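Local coordinates for ERPC (Borrelia burgdorferi, PDB 4BXM), which is an outer surface lipoprotein of the Lyme disease spirochaete that binds the complement regulator factor H, probably helping the bacterium to evade complement, at residues I17-I26 / L38-E46. Numbering follows the deposited sequence.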
ATOM      1  N   ILE A  17      16.844  -4.926 -10.556  1.00 35.62           N
ATOM      2  CA  ILE A  17      15.995  -5.142  -9.320  1.00 35.78           C
ATOM      3  C   ILE A  17      16.298  -6.487  -8.627  1.00 33.38           C
ATOM      4  O   ILE A  17      16.217  -7.493  -9.275  1.00 35.31           O
ATOM      5  CB  ILE A  17      14.462  -5.256  -9.587  1.00 37.18           C
ATOM      6  CG1 ILE A  17      13.840  -4.154 -10.428  1.00 36.76           C
ATOM      7  CG2 ILE A  17      13.721  -5.266  -8.247  1.00 35.08           C
ATOM      8  CD1 ILE A  17      13.640  -2.885  -9.669  1.00 38.78           C
ATOM      9  N   GLU A  18      16.445  -6.532  -7.306  1.00 31.21           N
ATOM     10  CA  GLU A  18      16.922  -7.787  -6.612  1.00 32.75           C
ATOM     11  C   GLU A  18      15.950  -8.481  -5.712  1.00 30.60           C
ATOM     12  O   GLU A  18      16.115  -9.678  -5.383  1.00 28.41           O
ATOM     13  CB  GLU A  18      18.131  -7.469  -5.747  1.00 36.53           C
ATOM     14  CG  GLU A  18      19.223  -6.884  -6.586  1.00 36.95           C
ATOM     15  CD  GLU A  18      19.922  -7.941  -7.456  1.00 41.86           C
ATOM     16  OE1 GLU A  18      19.998  -9.147  -7.063  1.00 40.27           O
ATOM     17  OE2 GLU A  18      20.434  -7.552  -8.525  1.00 41.40           O
ATOM     18  N   PHE A  19      14.915  -7.763  -5.296  1.00 27.68           N
ATOM     19  CA  PHE A  19      13.973  -8.297  -4.342  1.00 24.30           C
ATOM     20  C   PHE A  19      12.986  -9.197  -5.054  1.00 23.60           C
ATOM     21  O   PHE A  19      12.779  -9.146  -6.293  1.00 29.34           O
ATOM     22  CB  PHE A  19      13.285  -7.158  -3.507  1.00 26.28           C
ATOM     23  CG  PHE A  19      12.021  -6.573  -4.133  1.00 26.63           C
ATOM     24  CD1 PHE A  19      10.800  -7.135  -3.889  1.00 25.97           C
ATOM     25  CD2 PHE A  19      12.087  -5.440  -4.976  1.00 29.36           C
ATOM     26  CE1 PHE A  19       9.639  -6.607  -4.449  1.00 27.78           C
ATOM     27  CE2 PHE A  19      10.950  -4.901  -5.540  1.00 29.69           C
ATOM     28  CZ  PHE A  19       9.710  -5.478  -5.281  1.00 27.63           C
ATOM     29  N   SER A  20      12.382 -10.031  -4.252  1.00 23.52           N
ATOM     30  CA  SER A  20      11.510 -11.059  -4.699  1.00 24.00           C
ATOM     31  C   SER A  20      10.172 -10.795  -4.079  1.00 25.85           C
ATOM     32  O   SER A  20       9.203 -10.472  -4.795  1.00 21.35           O
ATOM     33  CB  SER A  20      12.050 -12.416  -4.263  1.00 25.96           C
ATOM     34  OG  SER A  20      11.279 -13.382  -4.889  1.00 28.42           O
ATOM     35  N   GLU A  21      10.086 -10.972  -2.751  1.00 23.92           N
ATOM     36  CA  GLU A  21       8.849 -10.711  -2.027  1.00 26.38           C
ATOM     37  C   GLU A  21       9.134 -10.365  -0.566  1.00 28.85           C
ATOM     38  O   GLU A  21       9.965 -11.024   0.030  1.00 30.98           O
ATOM     39  CB  GLU A  21       7.946 -11.934  -2.068  1.00 26.75           C
ATOM     40  CG  GLU A  21       6.552 -11.668  -1.551  1.00 27.31           C
ATOM     41  CD  GLU A  21       5.601 -12.845  -1.585  1.00 28.95           C
ATOM     42  OE1 GLU A  21       5.721 -13.741  -0.783  1.00 40.06           O
ATOM     43  OE2 GLU A  21       4.642 -12.829  -2.349  1.00 33.22           O
ATOM     44  N   PHE A  22       8.472  -9.360   0.011  1.00 28.94           N
ATOM     45  CA  PHE A  22       8.723  -8.976   1.422  1.00 24.82           C
ATOM     46  C   PHE A  22       7.408  -8.440   1.990  1.00 28.07           C
ATOM     47  O   PHE A  22       6.441  -8.146   1.243  1.00 28.54           O
ATOM     48  CB  PHE A  22       9.902  -8.009   1.519  1.00 25.98           C
ATOM     49  CG  PHE A  22       9.631  -6.648   0.910  1.00 28.12           C
ATOM     50  CD1 PHE A  22       8.874  -5.688   1.623  1.00 29.80           C
ATOM     51  CD2 PHE A  22      10.043  -6.347  -0.356  1.00 28.67           C
ATOM     52  CE1 PHE A  22       8.586  -4.444   1.030  1.00 33.49           C
ATOM     53  CE2 PHE A  22       9.784  -5.096  -0.926  1.00 29.59           C
ATOM     54  CZ  PHE A  22       9.036  -4.149  -0.234  1.00 28.69           C
ATOM     55  N   THR A  23       7.369  -8.318   3.294  1.00 26.03           N
ATOM     56  CA  THR A  23       6.157  -8.050   4.009  1.00 27.15           C
ATOM     57  C   THR A  23       6.479  -6.904   4.929  1.00 31.57           C
ATOM     58  O   THR A  23       7.560  -6.884   5.575  1.00 29.93           O
ATOM     59  CB  THR A  23       5.662  -9.317   4.739  1.00 29.54           C
ATOM     60  OG1 THR A  23       5.243 -10.267   3.759  1.00 32.22           O
ATOM     61  CG2 THR A  23       4.477  -9.039   5.603  1.00 31.97           C
ATOM     62  N   VAL A  24       5.597  -5.903   4.932  1.00 28.34           N
ATOM     63  CA  VAL A  24       5.737  -4.782   5.862  1.00 26.59           C
ATOM     64  C   VAL A  24       4.408  -4.522   6.477  1.00 26.79           C
ATOM     65  O   VAL A  24       3.374  -4.786   5.872  1.00 25.34           O
ATOM     66  CB  VAL A  24       6.322  -3.464   5.221  1.00 28.37           C
ATOM     67  CG1 VAL A  24       7.769  -3.641   4.814  1.00 34.40           C
ATOM     68  CG2 VAL A  24       5.452  -2.899   4.061  1.00 24.38           C
ATOM     69  N   LYS A  25       4.433  -3.992   7.715  1.00 27.38           N
ATOM     70  CA  LYS A  25       3.253  -3.607   8.438  1.00 28.19           C
ATOM     71  C   LYS A  25       2.744  -2.309   7.828  1.00 26.23           C
ATOM     72  O   LYS A  25       3.526  -1.422   7.426  1.00 25.94           O
ATOM     73  CB  LYS A  25       3.541  -3.392   9.910  1.00 35.12           C
ATOM     74  CG  LYS A  25       3.963  -4.690  10.593  1.00 37.30           C
ATOM     75  CD  LYS A  25       3.279  -4.812  11.932  1.00 48.62           C
ATOM     76  CE  LYS A  25       3.695  -6.078  12.671  1.00 51.09           C
ATOM     77  NZ  LYS A  25       4.885  -5.755  13.496  1.00 60.86           N
ATOM     78  N   ILE A  26       1.432  -2.219   7.741  1.00 25.17           N
ATOM     79  CA  ILE A  26       0.860  -1.035   7.165  1.00 26.81           C
ATOM     80  C   ILE A  26      -0.164  -0.470   8.096  1.00 26.70           C
ATOM     81  O   ILE A  26      -0.988  -1.182   8.606  1.00 25.76           O
ATOM     82  CB  ILE A  26       0.235  -1.266   5.817  1.00 25.26           C
ATOM     83  CG1 ILE A  26      -0.269   0.070   5.219  1.00 24.56           C
ATOM     84  CG2 ILE A  26      -0.877  -2.279   5.869  1.00 25.18           C
ATOM     85  CD1 ILE A  26      -0.582  -0.106   3.752  1.00 24.01           C
ATOM     86  N   LEU A  38      -3.105  -1.444  10.579  1.00 32.27           N
ATOM     87  CA  LEU A  38      -4.130  -2.181   9.812  1.00 30.97           C
ATOM     88  C   LEU A  38      -3.814  -3.669   9.591  1.00 31.49           C
ATOM     89  O   LEU A  38      -4.660  -4.556   9.823  1.00 32.17           O
ATOM     90  CB  LEU A  38      -4.419  -1.484   8.486  1.00 31.20           C
ATOM     91  CG  LEU A  38      -5.453  -2.180   7.585  1.00 30.36           C
ATOM     92  CD1 LEU A  38      -6.824  -2.260   8.245  1.00 32.64           C
ATOM     93  CD2 LEU A  38      -5.529  -1.541   6.198  1.00 33.15           C
ATOM     94  N   GLY A  39      -2.605  -3.959   9.117  1.00 30.87           N
ATOM     95  CA  GLY A  39      -2.227  -5.331   8.835  1.00 25.99           C
ATOM     96  C   GLY A  39      -0.874  -5.363   8.174  1.00 29.58           C
ATOM     97  O   GLY A  39       0.025  -4.487   8.424  1.00 28.15           O
ATOM     98  N   ASP A  40      -0.730  -6.366   7.316  1.00 27.01           N
ATOM     99  CA  ASP A  40       0.455  -6.524   6.520  1.00 28.07           C
ATOM    100  C   ASP A  40       0.274  -6.120   5.057  1.00 27.49           C
ATOM    101  O   ASP A  40      -0.714  -6.474   4.461  1.00 26.62           O
ATOM    102  CB  ASP A  40       0.841  -8.004   6.520  1.00 28.49           C
ATOM    103  CG  ASP A  40       1.463  -8.444   7.862  1.00 33.82           C
ATOM    104  OD1 ASP A  40       1.885  -7.574   8.661  1.00 35.37           O
ATOM    105  OD2 ASP A  40       1.606  -9.654   8.046  1.00 43.69           O
ATOM    106  N   LEU A  41       1.302  -5.484   4.486  1.00 25.99           N
ATOM    107  CA  LEU A  41       1.407  -5.309   3.059  1.00 24.87           C
ATOM    108  C   LEU A  41       2.523  -6.206   2.531  1.00 24.05           C
ATOM    109  O   LEU A  41       3.684  -6.056   2.881  1.00 22.69           O
ATOM    110  CB  LEU A  41       1.631  -3.832   2.653  1.00 24.60           C
ATOM    111  CG  LEU A  41       1.585  -3.538   1.141  1.00 26.16           C
ATOM    112  CD1 LEU A  41       0.183  -3.596   0.625  1.00 29.61           C
ATOM    113  CD2 LEU A  41       2.142  -2.157   0.823  1.00 27.07           C
ATOM    114  N   VAL A  42       2.123  -7.132   1.652  1.00 23.45           N
ATOM    115  CA  VAL A  42       3.025  -8.040   0.931  1.00 20.57           C
ATOM    116  C   VAL A  42       3.374  -7.408  -0.443  1.00 22.50           C
ATOM    117  O   VAL A  42       2.474  -7.127  -1.189  1.00 19.13           O
ATOM    118  CB  VAL A  42       2.339  -9.396   0.732  1.00 21.05           C
ATOM    119  CG1 VAL A  42       3.258 -10.407   0.033  1.00 24.61           C
ATOM    120  CG2 VAL A  42       1.916  -9.961   2.058  1.00 22.31           C
ATOM    121  N   VAL A  43       4.670  -7.178  -0.726  1.00 18.48           N
ATOM    122  CA  VAL A  43       5.163  -6.616  -1.925  1.00 21.16           C
ATOM    123  C   VAL A  43       5.944  -7.619  -2.784  1.00 24.49           C
ATOM    124  O   VAL A  43       6.943  -8.157  -2.284  1.00 23.67           O
ATOM    125  CB  VAL A  43       6.071  -5.449  -1.566  1.00 19.91           C
ATOM    126  CG1 VAL A  43       6.486  -4.757  -2.861  1.00 22.09           C
ATOM    127  CG2 VAL A  43       5.314  -4.482  -0.652  1.00 22.00           C
ATOM    128  N   ARG A  44       5.480  -7.928  -4.017  1.00 22.62           N
ATOM    129  CA  ARG A  44       6.074  -9.009  -4.841  1.00 21.13           C
ATOM    130  C   ARG A  44       6.503  -8.475  -6.171  1.00 21.49           C
ATOM    131  O   ARG A  44       5.658  -7.878  -6.915  1.00 19.85           O
ATOM    132  CB  ARG A  44       5.016 -10.089  -5.097  1.00 22.41           C
ATOM    133  CG  ARG A  44       5.472 -11.131  -6.096  1.00 23.35           C
ATOM    134  CD  ARG A  44       4.475 -12.255  -6.301  1.00 23.98           C
ATOM    135  NE  ARG A  44       4.368 -13.091  -5.127  1.00 22.25           N
ATOM    136  CZ  ARG A  44       4.023 -14.366  -5.109  1.00 24.06           C
ATOM    137  NH1 ARG A  44       3.760 -15.018  -6.227  1.00 23.64           N
ATOM    138  NH2 ARG A  44       4.119 -15.033  -3.956  1.00 24.72           N
ATOM    139  N   LYS A  45       7.758  -8.732  -6.524  1.00 20.27           N
ATOM    140  CA  LYS A  45       8.249  -8.450  -7.866  1.00 23.41           C
ATOM    141  C   LYS A  45       7.791  -9.552  -8.867  1.00 27.22           C
ATOM    142  O   LYS A  45       8.140 -10.732  -8.702  1.00 26.09           O
ATOM    143  CB  LYS A  45       9.773  -8.296  -7.910  1.00 22.69           C
ATOM    144  CG  LYS A  45      10.303  -7.975  -9.318  1.00 22.21           C
ATOM    145  CD  LYS A  45      10.076  -6.481  -9.624  1.00 22.99           C
ATOM    146  CE  LYS A  45      10.609  -6.074 -11.026  1.00 22.51           C
ATOM    147  NZ  LYS A  45       9.697  -6.564 -12.114  1.00 23.08           N
ATOM    148  N   GLU A  46       7.046  -9.153  -9.913  1.00 25.41           N
ATOM    149  CA  GLU A  46       6.488 -10.113 -10.851  1.00 24.18           C
ATOM    150  C   GLU A  46       7.252  -9.958 -12.155  1.00 22.33           C
ATOM    151  O   GLU A  46       8.158  -9.151 -12.292  1.00 21.04           O
ATOM    152  CB  GLU A  46       4.961  -9.860 -11.047  1.00 22.79           C
ATOM    153  CG  GLU A  46       4.186 -10.034  -9.756  1.00 27.12           C
ATOM    154  CD  GLU A  46       2.664 -10.020  -9.905  1.00 29.02           C
ATOM    155  OE1 GLU A  46       2.093  -9.366 -10.816  1.00 30.63           O
ATOM    156  OE2 GLU A  46       2.066 -10.693  -9.065  1.00 30.98           O
TER
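Val43 lies beneath the Phe22 ring, its CB 3.5 Å from CZ and both methyls against the rim, a CH-pi contact over one face. The ring is brought there by chi1 of 68°, which sets CG between the backbone N and the carbonyl carbon. Phe22 CE2 in turn packs on one face of the Phe19 ring, whose opposite face takes Lys45 CB, 4.1 Å from the ring centroid. On the other side of the sheet, Arg44 grips Glu21 side-on: NE and NH2 each donate to the same oxygen, OE2, at 2.8 Å. OE2 lies in the guanidinium plane, but both nitrogens meet it from one face of the carboxylate, the two planes being 41° apart. Glu21 reaches across with CG anti to its backbone N (chi1 -170°), passing Val42 CG1. Apart from Phe19, in the loop just before the first strand, these side chains project from an antiparallel hairpin of strands 21-29 and 35-45, with paired bonds such as Val43 N to Phe22 O at 2.8 Å. At Ile26 the register slips through a classic beta bulge: Leu38 N to Ile26 O is 2.9 Å, and Gly39 N to Ile26 O is 3.3 Å. Farther out, helix 149-156 packs on Phe19, Phe22 and Val24, while Ile147 of strand 142-148 meets Val24, Ile26 and Leu41. Lys45 NZ is anchored by a salt bridge to Glu76 and hydrogen bonds to the carbonyls of Glu46 and Gly49.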